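Local coordinates for protein-S-isoprenylcysteine O-methyltransferase (Tribolium castaneum, PDB 5V7P), which methylates the C-terminal carboxylate of isoprenylated cysteine in the endoplasmic reticulum membrane, using S-adenosyl-L-methionine as the methyl donor, at residues Ile8-Gln11 / Ser12-Ser16; Phe56-Glu59 / Phe60-Ala63; Phe207-Pro210 / Ser211-Gly214. One frame throughout, in Å; residues are numbered along the deposited sequence.

Interaction 1 of 3, residues Ile8-Gln11 / Ser12-Ser16; sequences ISLQ and SFTGS. With MPG ([(Z)-octadec-9-enyl] (2R)-2,3-bis(oxidanyl)propanoate), chain T.
The hydroxyls of S12 and T14 turn back along helix 4-29 to the carbonyls four residues earlier. S12 OG gives a hydrogen bond of 2.9 Å to I8 O, which also receives S12 N; the two donors reach that oxygen from opposite faces of the carbonyl plane. T14 OG1 bonds to L10 O at 2.8 Å, joining T14 N there. The two serve their carbonyls from different torsions. S12 OG is anti to its own carbonyl carbon (chi1 -52°), whereas T14 OG1 sits between backbone N and carbonyl carbon (chi1 60°). The T14 methyl CG2 then lies 4.1 Å from L10 CD1. F13 N to S9 O runs between these pairs, and G15 N to Q11 O follows.

A lipid, the octadecenyl ester of dihydroxypropanoate (MPG), follows one flank of the helix. I8 CD1 is 3.5 Å from its C1, and the extended Q11 side chain brings OE1 to 3.4 Å from its C2. Farther along the octadecenyl chain, C13 comes 4.0 Å from G15 CA. On other sides, I8 and S12 pack on A65 of helix 59-84, while F13 stacks with Y104 of helix 90-113.

Chemically, the hydroxyls of S12 and T14 are satisfied within helix 4-29, whereas that of S16 bonds to A69 O of helix 59-84. These residues meet the lipid chain by van der Waals contacts, and K7 NZ supplies a hydrogen bond.

Interaction 2 of 3, residues Phe56-Glu59 / Phe60-Ala63; sequences FYNE and FAFA. With MPG ([(Z)-octadec-9-enyl] (2R)-2,3-bis(oxidanyl)propanoate), chain T.
E59, F60 and Y57 bury the most surface in this helix start, with E59 and F60 contributing largely as chain neighbours and Y57 reaching forward over the first turn. The E59 backbone supplies the helical bond from A63 N to E59 O, at 3.1 Å. Its side chain bends at chi2 (-68°), and its carboxylate OE2 makes a salt bridge to K54 in the preceding helix. The ring of F60 leads away from residues 56-59.

Y57, the first residue to leave the helical conformation of helix 35-56, lays CD1 3.6 Å from the methyl of A61, while its CB lies 3.9 Å from F62 CB. The far end of the same ring meets the MPG hydrocarbon chain, where OH approaches C10, part of its double bond, to 3.1 Å. The ring of F56 adds a contact to the chain at C8.

N58 is the N-cap of helix 59-84. With CG held between backbone N and carbonyl carbon (chi1 66°), OD1 swings over the turn and accepts from A61 N at 3.1 Å; the N-H arrives from above the amide plane of N58. The first backbone turn is closed by F62 N to N58 O, 2.8 Å.

The contact thus forms the short turn between helices 35-56 and 59-84, probably on the cytoplasmic side. F62 meets Y50 edge-to-face and K54 by a cation-pi contact, both on helix 35-56, while Y57 rests on I8, Q11 and S12 of helix 4-29.

Interaction 3 of 3, residues Phe207-Pro210 / Ser211-Gly214; sequences FRHP and SYVG. With SAH (S-adenosyl-L-homocysteine), chain C.
H209 and Y212 meet at the start of helix 210-225, where H209 CB lies 3.8 Å from Y212 CD2. Their ring planes are nearly parallel, at 11°, but slid so far apart that they barely overlap, with centroids 5.9 Å apart. The amino acid end of S-adenosylhomocysteine (SAH) engages both. Its amino N lies in the plane of the imidazole, at the ring edge, and bonds to H209 ND1 at 3.0 Å; its carboxylate O sits over one face of the Y212 ring, offset toward the rim.

That carboxylate is the tightly held part. S211 N gives a bond to OXT, while S211 OG (2.6 Å) and Y212 N both bond to O. S211 OG takes its place between backbone N and carbonyl carbon (chi1 90°), and P210 CD closes in on OXT at 3.2 Å. H209 is the N-cap residue, and its carbonyl accepts from V213 N at 3.0 Å; G214 N bonds to P210 O in the next step.

Away from SAH the packing is looser. The side chains of F207 and V213 cross at about a right angle and meet at 4.2 Å, F207 CG to V213 CG2. F207, the partly exposed member, also touches a bound decane on this apolar flank.

Second-shell bonds set the polar rings: H209 NE2 pairs with E251, and Y212 OH with E250 and R246. H209, P210, S211, Y212 and E250 belong to the S-adenosyl-L-methionine site, and R246 is inferred to bind the substrate. The carboxylate, met by the first free amides of the helix, would probably gain from the helix dipole, while H209 ND1 accepts from the amino group.

In the fold
All three interactions are local contacts within or at the start of a helix, and they differ in burial and in what they bind. Interaction 1 is partly buried along helix 4-29, which is predicted to span the membrane, and interaction 2 is a surface turn; their centres are 13 Å apart. They touch where I8 CD1 meets Y57 CE1 at 3.6 Å, and they share one lipid molecule. Interaction 3 is buried on the opposite side of the chain's centre, about 29 Å from interaction 1 between centres. Both 56-63 and 207-214 span a helix start, but one leading amide meets an asparagine cap in 56-63, whereas two meet the SAH carboxylate in 207-214.

Interaction 1 of 3, residues Ile8-Gln11 / Ser12-Ser16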
# COMPACT_ATOMS: atom_id res chain seq x y z
N ILE A 8 15.57 -8.34 -12.15
CA ILE A 8 16.12 -6.99 -12.19
C ILE A 8 16.15 -6.39 -10.78
O ILE A 8 17.15 -5.83 -10.34
CB ILE A 8 15.32 -6.10 -13.16
CG1 ILE A 8 15.35 -6.68 -14.58
CG2 ILE A 8 15.82 -4.66 -13.14
CD1 ILE A 8 16.73 -7.01 -15.09
N SER A 9 15.03 -6.52 -10.06
CA SER A 9 14.97 -5.96 -8.71
C SER A 9 15.95 -6.66 -7.77
O SER A 9 16.56 -6.02 -6.91
CB SER A 9 13.55 -6.05 -8.17
OG SER A 9 13.17 -7.40 -7.95
N LEU A 10 16.11 -7.97 -7.93
CA LEU A 10 16.99 -8.72 -7.03
C LEU A 10 18.46 -8.38 -7.29
O LEU A 10 19.24 -8.21 -6.35
CB LEU A 10 16.73 -10.22 -7.17
CG LEU A 10 17.22 -11.18 -6.09
CD1 LEU A 10 18.72 -11.45 -6.20
CD2 LEU A 10 16.87 -10.69 -4.68
N GLN A 11 18.85 -8.28 -8.57
CA GLN A 11 20.22 -7.90 -8.88
C GLN A 11 20.54 -6.50 -8.38
O GLN A 11 21.60 -6.27 -7.79
CB GLN A 11 20.44 -7.99 -10.39
CG GLN A 11 20.38 -9.39 -10.96
CD GLN A 11 20.38 -9.41 -12.47
OE1 GLN A 11 19.70 -8.61 -13.12
NE2 GLN A 11 21.14 -10.33 -13.05
N SER A 12 19.63 -5.55 -8.59
CA SER A 12 19.88 -4.17 -8.19
C SER A 12 19.85 -4.02 -6.67
O SER A 12 20.66 -3.27 -6.11
CB SER A 12 18.85 -3.25 -8.84
OG SER A 12 18.80 -3.45 -10.24
N PHE A 13 18.94 -4.72 -6.00
CA PHE A 13 18.81 -4.59 -4.55
C PHE A 13 20.05 -5.12 -3.84
O PHE A 13 20.62 -4.44 -2.98
CB PHE A 13 17.56 -5.31 -4.07
CG PHE A 13 17.39 -5.33 -2.58
CD1 PHE A 13 16.94 -4.20 -1.91
CD2 PHE A 13 17.67 -6.47 -1.85
CE1 PHE A 13 16.78 -4.21 -0.54
CE2 PHE A 13 17.52 -6.49 -0.48
CZ PHE A 13 17.07 -5.36 0.18
N THR A 14 20.48 -6.34 -4.19
CA THR A 14 21.64 -6.93 -3.54
C THR A 14 22.93 -6.24 -3.99
O THR A 14 23.82 -5.98 -3.18
CB THR A 14 21.71 -8.43 -3.83
OG1 THR A 14 21.81 -8.65 -5.24
CG2 THR A 14 20.47 -9.13 -3.30
N GLY A 15 23.04 -5.94 -5.29
CA GLY A 15 24.21 -5.23 -5.77
C GLY A 15 24.39 -3.89 -5.08
O GLY A 15 25.49 -3.56 -4.62
N SER A 16 23.32 -3.11 -4.99
CA SER A 16 23.38 -1.84 -4.27
C SER A 16 23.70 -2.07 -2.80
O SER A 16 24.48 -1.33 -2.20
CB SER A 16 22.07 -1.08 -4.43
OG SER A 16 22.09 0.13 -3.69
C2 MPG T . 19.82 -9.76 -16.36
C3 MPG T . 20.07 -8.72 -17.46
C4 MPG T . 21.52 -8.24 -17.45
C5 MPG T . 21.83 -7.53 -16.13
C6 MPG T . 22.53 -6.19 -16.38
C7 MPG T . 23.52 -5.93 -15.24
C8 MPG T . 23.57 -4.44 -14.89
C9 MPG T . 23.58 -4.23 -13.38
C10 MPG T . 22.62 -4.73 -12.63
C11 MPG T . 22.62 -4.52 -11.12
C12 MPG T . 23.85 -5.17 -10.49
C13 MPG T . 24.55 -4.14 -9.60
O1 MPG T . 18.03 -11.32 -16.05
C1 MPG T . 18.31 -9.96 -16.22
CXD MPG T . 16.99 -12.91 -17.71
O2 MPG T . 15.96 -12.82 -18.65
C21 MPG T . 16.88 -14.23 -16.96
O3 MPG T . 18.04 -14.45 -16.21
O4 MPG T . 15.85 -11.22 -16.55
CX3 MPG T . 16.89 -11.75 -16.73

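Interaction 2 of 3, residues Phe56-Glu59 / Phe60-Ala63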
# COMPACT_ATOMS: atom_id res chain seq x y z
N PHE A 56 22.53 0.78 -18.35
CA PHE A 56 22.35 -0.64 -18.62
C PHE A 56 20.90 -1.07 -18.72
O PHE A 56 20.63 -2.23 -19.07
CB PHE A 56 23.04 -1.47 -17.53
CG PHE A 56 24.54 -1.53 -17.64
CD1 PHE A 56 25.17 -1.42 -18.87
CD2 PHE A 56 25.32 -1.70 -16.51
CE1 PHE A 56 26.54 -1.48 -18.96
CE2 PHE A 56 26.69 -1.76 -16.60
CZ PHE A 56 27.30 -1.65 -17.83
N TYR A 57 19.95 -0.19 -18.43
CA TYR A 57 18.54 -0.55 -18.43
C TYR A 57 17.76 0.44 -19.27
O TYR A 57 18.11 1.62 -19.37
CB TYR A 57 17.97 -0.58 -17.01
CG TYR A 57 18.47 -1.74 -16.18
CD1 TYR A 57 18.21 -3.05 -16.57
CD2 TYR A 57 19.19 -1.53 -15.02
CE1 TYR A 57 18.65 -4.11 -15.82
CE2 TYR A 57 19.64 -2.59 -14.26
CZ TYR A 57 19.37 -3.88 -14.67
OH TYR A 57 19.81 -4.95 -13.93
N ASN A 58 16.69 -0.05 -19.89
CA ASN A 58 15.75 0.82 -20.58
C ASN A 58 14.82 1.46 -19.56
O ASN A 58 14.96 1.28 -18.34
CB ASN A 58 14.99 0.03 -21.64
CG ASN A 58 14.07 -1.03 -21.06
OD1 ASN A 58 14.20 -1.40 -19.89
ND2 ASN A 58 13.15 -1.52 -21.87
N GLU A 59 13.85 2.24 -20.05
CA GLU A 59 12.99 3.00 -19.16
C GLU A 59 12.24 2.09 -18.19
O GLU A 59 12.24 2.32 -16.97
CB GLU A 59 12.00 3.84 -19.98
CG GLU A 59 12.65 5.00 -20.72
CD GLU A 59 13.17 6.08 -19.79
OE1 GLU A 59 12.63 6.21 -18.67
OE2 GLU A 59 14.11 6.80 -20.17
N PHE A 60 11.61 1.04 -18.71
CA PHE A 60 10.81 0.16 -17.85
C PHE A 60 11.68 -0.50 -16.79
O PHE A 60 11.34 -0.48 -15.60
CB PHE A 60 10.11 -0.90 -18.70
CG PHE A 60 9.55 -2.04 -17.90
CD1 PHE A 60 8.33 -1.92 -17.25
CD2 PHE A 60 10.25 -3.24 -17.79
CE1 PHE A 60 7.82 -2.97 -16.51
CE2 PHE A 60 9.73 -4.29 -17.05
CZ PHE A 60 8.52 -4.15 -16.41
N ALA A 61 12.80 -1.10 -17.19
CA ALA A 61 13.64 -1.83 -16.25
C ALA A 61 14.32 -0.89 -15.26
O ALA A 61 14.49 -1.23 -14.08
CB ALA A 61 14.67 -2.67 -17.00
N PHE A 62 14.74 0.29 -15.73
CA PHE A 62 15.43 1.22 -14.84
C PHE A 62 14.51 1.69 -13.72
O PHE A 62 14.93 1.77 -12.56
CB PHE A 62 15.95 2.42 -15.63
CG PHE A 62 16.52 3.51 -14.77
CD1 PHE A 62 17.82 3.43 -14.29
CD2 PHE A 62 15.76 4.61 -14.42
CE1 PHE A 62 18.34 4.42 -13.50
CE2 PHE A 62 16.28 5.61 -13.63
CZ PHE A 62 17.57 5.51 -13.16
N ALA A 63 13.26 1.99 -14.04
CA ALA A 63 12.30 2.40 -13.02
C ALA A 63 12.23 1.37 -11.90
O ALA A 63 12.11 1.72 -10.72
CB ALA A 63 10.92 2.61 -13.65
C2 MPG T . 19.82 -9.76 -16.36
C3 MPG T . 20.07 -8.72 -17.46
C4 MPG T . 21.52 -8.24 -17.45
C5 MPG T . 21.83 -7.53 -16.13
C6 MPG T . 22.53 -6.19 -16.38
C7 MPG T . 23.52 -5.93 -15.24
C8 MPG T . 23.57 -4.44 -14.89
C9 MPG T . 23.58 -4.23 -13.38
C10 MPG T . 22.62 -4.73 -12.63
C11 MPG T . 22.62 -4.52 -11.12
C12 MPG T . 23.85 -5.17 -10.49
C13 MPG T . 24.55 -4.14 -9.60
O1 MPG T . 18.03 -11.32 -16.05
C1 MPG T . 18.31 -9.96 -16.22
CXD MPG T . 16.99 -12.91 -17.71
O2 MPG T . 15.96 -12.82 -18.65
C21 MPG T . 16.88 -14.23 -16.96
O3 MPG T . 18.04 -14.45 -16.21
O4 MPG T . 15.85 -11.22 -16.55
CX3 MPG T . 16.89 -11.75 -16.73

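Interaction 3 of 3, residues Phe207-Pro210 / Ser211-Gly214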
# COMPACT_ATOMS: atom_id res chain seq x y z
N PHE A 207 -7.16 -16.44 9.78
CA PHE A 207 -7.81 -15.16 9.57
C PHE A 207 -8.32 -15.08 8.13
O PHE A 207 -7.76 -15.71 7.23
CB PHE A 207 -6.85 -13.98 9.82
CG PHE A 207 -5.93 -14.19 10.99
CD1 PHE A 207 -6.38 -14.03 12.28
CD2 PHE A 207 -4.60 -14.53 10.78
CE1 PHE A 207 -5.53 -14.21 13.36
CE2 PHE A 207 -3.75 -14.71 11.86
CZ PHE A 207 -4.21 -14.55 13.14
N ARG A 208 -9.38 -14.31 7.94
CA ARG A 208 -9.89 -14.08 6.59
C ARG A 208 -9.03 -13.10 5.80
O ARG A 208 -9.06 -13.13 4.57
CB ARG A 208 -11.33 -13.55 6.65
CG ARG A 208 -12.29 -14.48 7.38
CD ARG A 208 -13.70 -14.37 6.82
NE ARG A 208 -14.27 -13.04 6.99
CZ ARG A 208 -14.96 -12.62 8.04
NH1 ARG A 208 -15.18 -13.44 9.07
NH2 ARG A 208 -15.44 -11.39 8.08
N HIS A 209 -8.26 -12.26 6.48
CA HIS A 209 -7.42 -11.25 5.83
C HIS A 209 -6.04 -11.24 6.47
O HIS A 209 -5.61 -10.24 7.04
CB HIS A 209 -8.08 -9.88 5.91
CG HIS A 209 -9.51 -9.88 5.47
ND1 HIS A 209 -9.88 -9.92 4.14
CD2 HIS A 209 -10.66 -9.87 6.18
CE1 HIS A 209 -11.20 -9.92 4.06
NE2 HIS A 209 -11.70 -9.89 5.28
N PRO A 210 -5.30 -12.35 6.37
CA PRO A 210 -4.00 -12.43 7.07
C PRO A 210 -2.98 -11.42 6.57
O PRO A 210 -2.11 -11.02 7.35
CB PRO A 210 -3.55 -13.88 6.80
CG PRO A 210 -4.27 -14.27 5.55
CD PRO A 210 -5.59 -13.57 5.60
N SER A 211 -3.05 -11.01 5.30
CA SER A 211 -2.10 -10.02 4.82
C SER A 211 -2.37 -8.65 5.44
O SER A 211 -1.44 -7.90 5.72
CB SER A 211 -2.13 -9.94 3.29
OG SER A 211 -3.08 -8.99 2.83
N TYR A 212 -3.64 -8.32 5.67
CA TYR A 212 -3.96 -7.07 6.35
C TYR A 212 -3.64 -7.15 7.84
O TYR A 212 -3.25 -6.15 8.44
CB TYR A 212 -5.43 -6.71 6.14
CG TYR A 212 -5.84 -6.53 4.69
CD1 TYR A 212 -4.89 -6.31 3.70
CD2 TYR A 212 -7.17 -6.58 4.32
CE1 TYR A 212 -5.26 -6.14 2.38
CE2 TYR A 212 -7.55 -6.41 3.00
CZ TYR A 212 -6.59 -6.19 2.04
OH TYR A 212 -6.96 -6.03 0.72
N VAL A 213 -3.79 -8.33 8.44
CA VAL A 213 -3.39 -8.51 9.84
C VAL A 213 -1.90 -8.25 10.00
O VAL A 213 -1.47 -7.51 10.89
CB VAL A 213 -3.77 -9.92 10.33
CG1 VAL A 213 -3.25 -10.17 11.74
CG2 VAL A 213 -5.27 -10.11 10.30
N GLY A 214 -1.09 -8.86 9.14
CA GLY A 214 0.34 -8.62 9.19
C GLY A 214 0.69 -7.17 8.95
O GLY A 214 1.50 -6.58 9.66
N SAH C . -7.70 -9.62 2.15
CA SAH C . -6.77 -10.71 1.89
CB SAH C . -6.17 -10.57 0.49
CG SAH C . -5.61 -9.20 0.17
SD SAH C . -5.16 -9.06 -1.58
C SAH C . -5.65 -10.73 2.93
O SAH C . -5.46 -9.76 3.68
OXT SAH C . -4.91 -11.70 3.06
C5' SAH C . -6.80 -8.49 -2.11
C4' SAH C . -7.48 -9.42 -3.11
O4' SAH C . -7.55 -10.73 -2.59
C3' SAH C . -8.90 -8.96 -3.39
O3' SAH C . -9.09 -8.69 -4.76
C2' SAH C . -9.80 -10.09 -2.93
O2' SAH C . -10.80 -10.36 -3.88
C1' SAH C . -8.84 -11.27 -2.75
N9 SAH C . -9.17 -12.12 -1.58
C8 SAH C . -9.44 -11.72 -0.30
N7 SAH C . -9.68 -12.82 0.46
C5 SAH C . -9.55 -13.91 -0.32
C6 SAH C . -9.69 -15.26 -0.06
N6 SAH C . -10.00 -15.69 1.16
N1 SAH C . -9.50 -16.17 -1.08
C2 SAH C . -9.19 -15.73 -2.35
N3 SAH C . -9.05 -14.38 -2.60
C4 SAH C . -9.24 -13.49 -1.60